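Local coordinates for protein MlnE (Bacillus amyloliquefaciens subsp. plantarum, PDB 5D2E) that probably reduces the beta-keto group of carrier-bound polyketide intermediates with NADPH, being the N-terminal B-type ketoreductase of a macrolactin synthase subunit, at residues L285-A290 with S318-L323; P22-E27 with L293-E298; E298-L303 with Q349-L354. All blocks are in the same frame, centred on the assembly; numbering follows the deposited sequence.

Helix 284-296 serves interactions 1 and 2, strand 300-304 after it interaction 3, and Glu-298 belongs to both 2 and 3. The helix's first turn binds NADP, Tyr-287 and Ala-290 meet helix 311-321, and the last turn reaches toward the N-terminal helix 22-30; the strand takes the ring of Phe-351. The centres of interactions 1 and 2 lie about 12 Å apart, those of 1 and 3 about 14 Å, and those of 2 and 3 about 22 Å. Leu-320 of interaction 1 joins the other two, its CD2 4.1 Å from Ala-294 CB and its CD1 3.9 Å from Leu-303 CD1. Interaction 1 includes cofactor-binding Leu-285; the Ile-302 side chain stays about 11 Å from NADP.

Interaction 1. Residues L285-A290 with S318-L323; sequences LGYLFA and SALENL. With NAP (NADP nicotinamide-adenine-dinucleotide phosphate), chain B.
Tyr-287, Ala-290 and Leu-320 form the apolar core between helices 284-296 and 311-321. The isobutyl group of Leu-320 enters between the other two: its CG lies 3.9 Å from Tyr-287 CE1, approaching the ring obliquely, while Leu-320 CD1 meets Ala-290 CB at 4.0 Å. The second branch, Leu-320 CD2, rests on the backbone at Ala-290 C, 3.7 Å away. The side chains of Tyr-287 and Leu-320 run antiparallel alongside each other. With Tyr-287 CG anti to the backbone N (chi1 -175°), the ring reaches over to the neighbouring helix, and the phenol oxygen of Tyr-287, OH, sits a close 3.2 Å from Ala-319 CB. Lys-316 makes a cation-pi contact with the same ring.

Polar binding belongs to the other end of the segment. Leu-285 N donates to O2N of the nicotinamide-side phosphate of NADP at 2.8 Å, nearly straight at 165°, at the start of a helix whose dipole probably favours the negative charge. Leu-285 CD1 packs 3.5 Å from NADP O4D of the adjoining ribose. With Gly-286, this fits the glycine-rich turn of a Rossmann fold, and Gly-284 N bonds the cofactor too.

On the sheet side of both helices, Ala-290 and Leu-320 press on Leu-303 of strand 300-304, Leu-320 also touches Ala-327 of strand 326-329, and Phe-289 touches Trp-449 and Trp-452 of strand 443-453.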
# COMPACT_ATOMS: atom_id res chain seq x y z
N LEU A 285 -13.96 -9.16 -9.44
CA LEU A 285 -12.69 -9.65 -10.00
C LEU A 285 -12.41 -11.06 -9.57
O LEU A 285 -11.93 -11.89 -10.34
CB LEU A 285 -11.53 -8.75 -9.57
CG LEU A 285 -11.54 -7.35 -10.17
CD1 LEU A 285 -10.16 -6.70 -10.02
CD2 LEU A 285 -11.96 -7.41 -11.64
N GLY A 286 -12.69 -11.34 -8.31
CA GLY A 286 -12.44 -12.70 -7.75
C GLY A 286 -13.09 -13.82 -8.60
O GLY A 286 -12.47 -14.86 -8.89
N TYR A 287 -14.36 -13.60 -8.96
CA TYR A 287 -15.11 -14.54 -9.77
C TYR A 287 -14.66 -14.55 -11.22
O TYR A 287 -14.60 -15.59 -11.80
CB TYR A 287 -16.65 -14.30 -9.62
CG TYR A 287 -17.41 -15.38 -10.36
CD1 TYR A 287 -17.39 -16.67 -9.91
CD2 TYR A 287 -18.01 -15.13 -11.60
CE1 TYR A 287 -18.02 -17.71 -10.62
CE2 TYR A 287 -18.63 -16.15 -12.33
CZ TYR A 287 -18.62 -17.44 -11.82
OH TYR A 287 -19.23 -18.48 -12.49
N LEU A 288 -14.27 -13.40 -11.78
CA LEU A 288 -13.81 -13.29 -13.13
C LEU A 288 -12.52 -14.11 -13.25
O LEU A 288 -12.38 -14.88 -14.17
CB LEU A 288 -13.50 -11.84 -13.45
CG LEU A 288 -12.97 -11.55 -14.84
CD1 LEU A 288 -14.18 -11.62 -15.75
CD2 LEU A 288 -12.30 -10.20 -15.04
N PHE A 289 -11.61 -13.99 -12.29
CA PHE A 289 -10.45 -14.89 -12.23
C PHE A 289 -10.78 -16.37 -11.94
O PHE A 289 -10.12 -17.29 -12.48
CB PHE A 289 -9.36 -14.35 -11.26
CG PHE A 289 -8.59 -13.23 -11.89
CD1 PHE A 289 -9.08 -11.94 -11.90
CD2 PHE A 289 -7.41 -13.49 -12.57
CE1 PHE A 289 -8.39 -10.90 -12.53
CE2 PHE A 289 -6.72 -12.46 -13.17
CZ PHE A 289 -7.22 -11.17 -13.18
N ALA A 290 -11.79 -16.65 -11.14
CA ALA A 290 -12.10 -18.08 -10.91
C ALA A 290 -12.51 -18.75 -12.25
O ALA A 290 -12.05 -19.85 -12.56
CB ALA A 290 -13.18 -18.27 -9.86
N SER A 318 -21.84 -23.64 -9.45
CA SER A 318 -22.34 -24.49 -10.53
C SER A 318 -21.71 -24.15 -11.86
O SER A 318 -21.37 -25.07 -12.65
CB SER A 318 -23.88 -24.37 -10.68
OG SER A 318 -24.45 -24.86 -9.48
N ALA A 319 -21.58 -22.86 -12.15
CA ALA A 319 -21.03 -22.40 -13.41
C ALA A 319 -19.57 -22.84 -13.48
O ALA A 319 -19.09 -23.15 -14.54
CB ALA A 319 -21.10 -20.90 -13.55
N LEU A 320 -18.90 -22.87 -12.34
CA LEU A 320 -17.50 -23.26 -12.31
C LEU A 320 -17.38 -24.76 -12.50
O LEU A 320 -16.48 -25.21 -13.21
CB LEU A 320 -16.82 -22.86 -10.99
CG LEU A 320 -16.59 -21.36 -10.87
CD1 LEU A 320 -16.11 -21.04 -9.48
CD2 LEU A 320 -15.59 -20.84 -11.89
N GLU A 321 -18.24 -25.53 -11.85
CA GLU A 321 -18.22 -26.98 -12.01
C GLU A 321 -18.60 -27.32 -13.44
O GLU A 321 -18.06 -28.29 -13.99
CB GLU A 321 -19.09 -27.70 -10.99
CG GLU A 321 -18.66 -27.38 -9.60
CD GLU A 321 -18.88 -28.46 -8.55
OE1 GLU A 321 -19.99 -29.01 -8.51
OE2 GLU A 321 -17.94 -28.69 -7.69
N ASN A 322 -19.40 -26.50 -14.12
CA ASN A 322 -19.64 -26.80 -15.50
C ASN A 322 -18.41 -26.63 -16.34
O ASN A 322 -18.38 -27.14 -17.43
CB ASN A 322 -20.76 -25.99 -16.15
CG ASN A 322 -22.11 -26.30 -15.56
OD1 ASN A 322 -22.32 -27.25 -14.76
ND2 ASN A 322 -23.02 -25.44 -15.86
N LEU A 323 -17.42 -25.86 -15.89
CA LEU A 323 -16.20 -25.66 -16.68
C LEU A 323 -15.11 -26.72 -16.37
O LEU A 323 -13.98 -26.65 -16.85
CB LEU A 323 -15.63 -24.24 -16.44
CG LEU A 323 -16.43 -23.04 -16.94
CD1 LEU A 323 -16.01 -21.78 -16.24
CD2 LEU A 323 -16.39 -22.84 -18.42
PA NAP B . -15.90 -6.70 -4.88
O1A NAP B . -16.83 -7.29 -5.96
O2A NAP B . -16.42 -5.96 -3.65
O5B NAP B . -15.14 -8.00 -4.32
C5B NAP B . -14.35 -7.89 -3.14
C4B NAP B . -14.80 -9.07 -2.30
O4B NAP B . -14.05 -9.04 -1.07
C3B NAP B . -16.30 -9.03 -1.88
O3B NAP B . -17.02 -10.09 -2.51
C2B NAP B . -16.27 -9.27 -0.36
O2B NAP B . -17.24 -10.19 0.03
C1B NAP B . -14.81 -9.75 -0.12
N9A NAP B . -14.27 -9.41 1.18
C8A NAP B . -14.18 -8.16 1.77
N7A NAP B . -13.66 -8.25 3.05
C5A NAP B . -13.35 -9.55 3.24
C6A NAP B . -12.79 -10.32 4.33
N6A NAP B . -12.40 -9.65 5.46
N1A NAP B . -12.72 -11.72 4.18
C2A NAP B . -13.12 -12.31 3.04
N3A NAP B . -13.65 -11.64 1.98
C4A NAP B . -13.79 -10.31 2.03
O3 NAP B . -14.75 -5.76 -5.56
PN NAP B . -13.96 -6.04 -6.95
O1N NAP B . -14.27 -4.93 -7.94
O2N NAP B . -14.08 -7.52 -7.19
O5D NAP B . -12.40 -5.82 -6.60
C5D NAP B . -11.72 -6.98 -6.02
C4D NAP B . -10.29 -6.64 -5.58
O4D NAP B . -9.55 -6.00 -6.61
C3D NAP B . -10.34 -5.65 -4.41
O3D NAP B . -9.39 -6.05 -3.43
C2D NAP B . -10.01 -4.30 -5.02
O2D NAP B . -9.42 -3.38 -4.05
C1D NAP B . -9.11 -4.66 -6.24
N1N NAP B . -9.26 -3.62 -7.29
C2N NAP B . -10.40 -3.55 -8.08
C3N NAP B . -10.59 -2.59 -9.08
C7N NAP B . -11.88 -2.55 -9.96
O7N NAP B . -12.05 -1.65 -10.79
N7N NAP B . -12.85 -3.47 -9.88
C4N NAP B . -9.58 -1.64 -9.27
C5N NAP B . -8.44 -1.69 -8.45
C6N NAP B . -8.29 -2.70 -7.48
P2B NAP B . -17.89 -10.27 1.54
O1X NAP B . -18.52 -8.93 1.88
O2X NAP B . -18.89 -11.46 1.48
O3X NAP B . -16.73 -10.55 2.46

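Interaction 2. Residues P22-E27 with L293-E298; sequences PEEGLE and LAKQAE
Glu-24 OE1 and Lys-295 NZ, 3.6 Å apart, form a long salt bridge between helix 22-30 and the last turn of helix 284-296. The two side chains come from opposite directions and meet only at their charged ends. The ammonium lies nearer one oxygen: Glu-24 OE2 is 5.4 Å from Lys-295 NZ. NZ stands almost straight out beyond the CD-OE1 bond (about 159°), and the CE-NZ-OE1 angle is similarly open at about 153°. That is too wide for a single N-H to aim squarely at OE1, so the attraction is chiefly electrostatic and probably modest.

Reach explains the contact. The helices are well separated, with the nearest CA atoms, those of Glu-24 and Lys-295, 13.3 Å apart, and the gap is spanned because both chains run extended beyond CG. The lysine is the longer arm, with each torsion from chi2 to chi4 near anti.

The other carboxylate oxygen, Glu-24 OE2, has a firmer partner: it accepts a hydrogen bond from the backbone N of Thr-21, just ahead of the helix. This backward reach resembles that of the glutamate in a capping box, and it would steady the carboxylate from which OE1 faces the lysine. One turn on, Glu-27 OE1 takes the backbone N of Gln-478, linking helix 22-30 to the start of helix 477-488 as well.

With only 42 Å² buried between the segments, this is a surface ion pair of the kind that joins neighbouring helices through long side chains, here connecting the N-terminal helical pair with the first helix of the NADP-binding Rossmann fold.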
# COMPACT_ATOMS: atom_id res chain seq x y z
N PRO A 22 -14.00 -16.45 -30.15
CA PRO A 22 -13.91 -15.35 -31.13
C PRO A 22 -14.32 -13.97 -30.61
O PRO A 22 -13.69 -12.99 -30.98
CB PRO A 22 -14.86 -15.81 -32.26
CG PRO A 22 -14.80 -17.30 -32.20
CD PRO A 22 -14.50 -17.70 -30.77
N GLU A 23 -15.31 -13.91 -29.75
CA GLU A 23 -15.79 -12.65 -29.13
C GLU A 23 -14.71 -12.04 -28.16
O GLU A 23 -14.33 -10.85 -28.28
CB GLU A 23 -17.10 -12.89 -28.36
CG GLU A 23 -18.21 -13.65 -29.13
CD GLU A 23 -17.99 -15.18 -29.24
OE1 GLU A 23 -17.29 -15.66 -30.17
OE2 GLU A 23 -18.52 -15.90 -28.38
N GLU A 24 -14.20 -12.87 -27.23
CA GLU A 24 -13.06 -12.52 -26.36
C GLU A 24 -11.87 -11.98 -27.18
O GLU A 24 -11.28 -10.94 -26.86
CB GLU A 24 -12.60 -13.75 -25.57
CG GLU A 24 -13.55 -14.28 -24.50
CD GLU A 24 -13.08 -15.62 -23.93
OE1 GLU A 24 -13.43 -15.95 -22.77
OE2 GLU A 24 -12.35 -16.34 -24.65
N GLY A 25 -11.53 -12.69 -28.27
CA GLY A 25 -10.43 -12.28 -29.15
C GLY A 25 -10.66 -10.90 -29.74
O GLY A 25 -9.73 -10.07 -29.87
N LEU A 26 -11.90 -10.66 -30.13
CA LEU A 26 -12.25 -9.35 -30.63
C LEU A 26 -12.12 -8.30 -29.53
O LEU A 26 -11.54 -7.26 -29.78
CB LEU A 26 -13.68 -9.37 -31.21
CG LEU A 26 -14.21 -8.05 -31.78
CD1 LEU A 26 -13.31 -7.57 -32.90
CD2 LEU A 26 -15.67 -8.23 -32.22
N GLU A 27 -12.69 -8.56 -28.34
CA GLU A 27 -12.58 -7.61 -27.22
C GLU A 27 -11.07 -7.26 -26.99
O GLU A 27 -10.69 -6.08 -26.88
CB GLU A 27 -13.27 -8.13 -25.95
CG GLU A 27 -13.02 -7.26 -24.69
CD GLU A 27 -13.84 -7.69 -23.45
OE1 GLU A 27 -13.25 -8.04 -22.41
OE2 GLU A 27 -15.10 -7.68 -23.49
N LEU A 293 -9.41 -19.24 -14.43
CA LEU A 293 -8.56 -20.37 -13.96
C LEU A 293 -9.21 -21.75 -14.23
O LEU A 293 -8.54 -22.73 -14.53
CB LEU A 293 -8.31 -20.27 -12.49
CG LEU A 293 -7.46 -19.07 -11.98
CD1 LEU A 293 -7.00 -19.33 -10.54
CD2 LEU A 293 -6.27 -18.82 -12.90
N ALA A 294 -10.52 -21.82 -14.06
CA ALA A 294 -11.28 -23.04 -14.39
C ALA A 294 -11.16 -23.42 -15.87
O ALA A 294 -11.14 -24.59 -16.19
CB ALA A 294 -12.74 -22.85 -14.01
N LYS A 295 -11.02 -22.44 -16.75
CA LYS A 295 -10.83 -22.71 -18.13
C LYS A 295 -9.43 -23.18 -18.51
O LYS A 295 -9.26 -23.80 -19.54
CB LYS A 295 -11.19 -21.50 -18.90
CG LYS A 295 -12.65 -21.18 -18.76
CD LYS A 295 -12.95 -19.98 -19.62
CE LYS A 295 -14.21 -19.33 -19.17
NZ LYS A 295 -14.34 -18.11 -19.98
N GLN A 296 -8.44 -22.93 -17.67
CA GLN A 296 -7.08 -23.36 -17.98
C GLN A 296 -6.85 -24.82 -17.70
O GLN A 296 -5.99 -25.43 -18.29
CB GLN A 296 -6.05 -22.54 -17.16
CG GLN A 296 -5.84 -21.14 -17.70
CD GLN A 296 -4.68 -20.37 -16.99
OE1 GLN A 296 -4.20 -20.74 -15.92
NE2 GLN A 296 -4.23 -19.29 -17.62
N ALA A 297 -7.55 -25.40 -16.75
CA ALA A 297 -7.24 -26.75 -16.37
C ALA A 297 -8.31 -27.20 -15.43
O ALA A 297 -9.07 -26.38 -14.93
CB ALA A 297 -5.88 -26.81 -15.69
N GLU A 298 -8.37 -28.49 -15.20
CA GLU A 298 -9.29 -29.05 -14.24
C GLU A 298 -8.75 -28.89 -12.86
O GLU A 298 -7.93 -29.70 -12.37
CB GLU A 298 -9.59 -30.52 -14.52
CG GLU A 298 -10.39 -30.71 -15.81
CD GLU A 298 -10.57 -32.20 -16.17
OE1 GLU A 298 -10.17 -33.09 -15.37
OE2 GLU A 298 -11.12 -32.47 -17.26

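Interaction 3. Residues E298-L303 with Q349-L354; sequences EVKLIL and QTFGEL
Lys-300 lays its aliphatic chain along the ring of Phe-351. Lys-300 CB starts over one face, 4.2 Å from the centroid of the Phe-351 ring and 19° off its normal, a CH-pi contact offset toward the rim. Lys-300 CG comes next, 4.1 Å from Phe-351 CD1. An unusual bend at chi2 (-103°) then folds the chain back over the same rim, bringing Lys-300 CD to within 3.5 Å of Phe-351 CE1. Lys-300 CE remains close, 3.7 Å from Phe-351 CD1, before NZ turns away from the ring. Methylenes, rather than charge, therefore carry the contact.

The opposite face of the ring is covered by Thr-350 CG2, 3.8 Å above its centre, so the phenyl group is sandwiched. At the CE2 side of the ring, away from Lys-300 CD, Ile-302 CD1 comes in obliquely, 3.6 Å from Phe-351 CE2.

Phe-351 ends helix 337-351, and Gly-352, with positive phi, turns the chain toward strand 356-359. The ring packs the end of that helix onto the parallel strands of the Rossmann fold: against Lys-300 and Ile-302 of strand 300-304, with Val-275 of strand 275-279 and Glu-326 and Leu-328 of strand 326-329 alongside.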
# COMPACT_ATOMS: atom_id res chain seq x y z
N GLU A 298 -8.37 -28.49 -15.20
CA GLU A 298 -9.29 -29.05 -14.24
C GLU A 298 -8.75 -28.89 -12.86
O GLU A 298 -7.93 -29.70 -12.37
CB GLU A 298 -9.59 -30.52 -14.52
CG GLU A 298 -10.39 -30.71 -15.81
CD GLU A 298 -10.57 -32.20 -16.17
OE1 GLU A 298 -10.17 -33.09 -15.37
OE2 GLU A 298 -11.12 -32.47 -17.26
N VAL A 299 -9.20 -27.81 -12.21
CA VAL A 299 -8.71 -27.49 -10.89
C VAL A 299 -9.73 -27.64 -9.82
O VAL A 299 -10.90 -27.90 -10.09
CB VAL A 299 -8.19 -26.04 -10.86
CG1 VAL A 299 -7.06 -25.90 -11.85
CG2 VAL A 299 -9.26 -25.01 -11.19
N LYS A 300 -9.25 -27.49 -8.59
CA LYS A 300 -10.08 -27.32 -7.41
C LYS A 300 -10.01 -25.87 -6.92
O LYS A 300 -8.91 -25.37 -6.66
CB LYS A 300 -9.58 -28.20 -6.28
CG LYS A 300 -9.21 -29.60 -6.81
CD LYS A 300 -10.26 -30.61 -6.48
CE LYS A 300 -9.59 -31.97 -6.28
NZ LYS A 300 -8.99 -32.34 -7.59
N LEU A 301 -11.17 -25.19 -6.83
CA LEU A 301 -11.20 -23.79 -6.42
C LEU A 301 -11.92 -23.61 -5.11
O LEU A 301 -13.02 -24.15 -4.93
CB LEU A 301 -11.94 -23.01 -7.48
CG LEU A 301 -11.23 -22.94 -8.81
CD1 LEU A 301 -12.07 -22.32 -9.92
CD2 LEU A 301 -9.95 -22.20 -8.67
N ILE A 302 -11.36 -22.83 -4.19
CA ILE A 302 -12.09 -22.43 -2.96
C ILE A 302 -12.27 -20.94 -2.99
O ILE A 302 -11.30 -20.22 -3.17
CB ILE A 302 -11.33 -22.81 -1.74
CG1 ILE A 302 -11.09 -24.31 -1.70
CG2 ILE A 302 -12.04 -22.31 -0.48
CD1 ILE A 302 -9.84 -24.77 -2.40
N LEU A 303 -13.53 -20.48 -3.04
CA LEU A 303 -13.87 -19.03 -3.09
C LEU A 303 -14.25 -18.69 -1.69
O LEU A 303 -14.98 -19.47 -1.04
CB LEU A 303 -15.09 -18.81 -3.98
CG LEU A 303 -15.11 -19.36 -5.42
CD1 LEU A 303 -16.28 -18.88 -6.26
CD2 LEU A 303 -13.81 -19.02 -6.14
N GLN A 349 -6.83 -30.44 4.77
CA GLN A 349 -7.62 -31.63 5.11
C GLN A 349 -8.56 -32.05 4.00
O GLN A 349 -8.70 -33.21 3.73
CB GLN A 349 -8.40 -31.39 6.40
CG GLN A 349 -9.59 -32.32 6.63
CD GLN A 349 -9.69 -32.80 8.07
OE1 GLN A 349 -10.67 -32.52 8.76
NE2 GLN A 349 -8.66 -33.52 8.53
N THR A 350 -9.19 -31.11 3.32
CA THR A 350 -10.13 -31.44 2.24
C THR A 350 -9.46 -31.83 0.91
O THR A 350 -9.94 -32.73 0.21
CB THR A 350 -11.10 -30.29 2.06
OG1 THR A 350 -11.77 -30.08 3.34
CG2 THR A 350 -12.10 -30.55 0.97
N PHE A 351 -8.37 -31.16 0.52
CA PHE A 351 -7.80 -31.41 -0.79
C PHE A 351 -6.36 -31.87 -0.70
O PHE A 351 -5.77 -32.10 -1.75
CB PHE A 351 -7.88 -30.16 -1.70
CG PHE A 351 -9.27 -29.73 -2.03
CD1 PHE A 351 -10.05 -30.46 -2.93
CD2 PHE A 351 -9.81 -28.58 -1.50
CE1 PHE A 351 -11.34 -30.05 -3.24
CE2 PHE A 351 -11.09 -28.15 -1.83
CZ PHE A 351 -11.86 -28.89 -2.70
N GLY A 352 -5.81 -32.00 0.52
CA GLY A 352 -4.43 -32.47 0.69
C GLY A 352 -3.40 -31.35 0.71
O GLY A 352 -2.42 -31.42 1.45
N GLU A 353 -3.60 -30.32 -0.11
CA GLU A 353 -2.67 -29.17 -0.14
C GLU A 353 -3.24 -27.95 -0.87
O GLU A 353 -4.29 -28.03 -1.51
CB GLU A 353 -1.36 -29.56 -0.85
CG GLU A 353 -1.52 -29.86 -2.33
CD GLU A 353 -0.22 -30.38 -2.89
OE1 GLU A 353 0.56 -30.99 -2.11
OE2 GLU A 353 0.02 -30.17 -4.11
N LEU A 354 -2.49 -26.85 -0.77
CA LEU A 354 -2.83 -25.57 -1.46
C LEU A 354 -1.69 -25.22 -2.37
O LEU A 354 -0.56 -25.19 -1.97
CB LEU A 354 -3.07 -24.46 -0.43
CG LEU A 354 -3.46 -23.08 -0.96
CD1 LEU A 354 -4.74 -23.08 -1.79
CD2 LEU A 354 -3.63 -22.19 0.25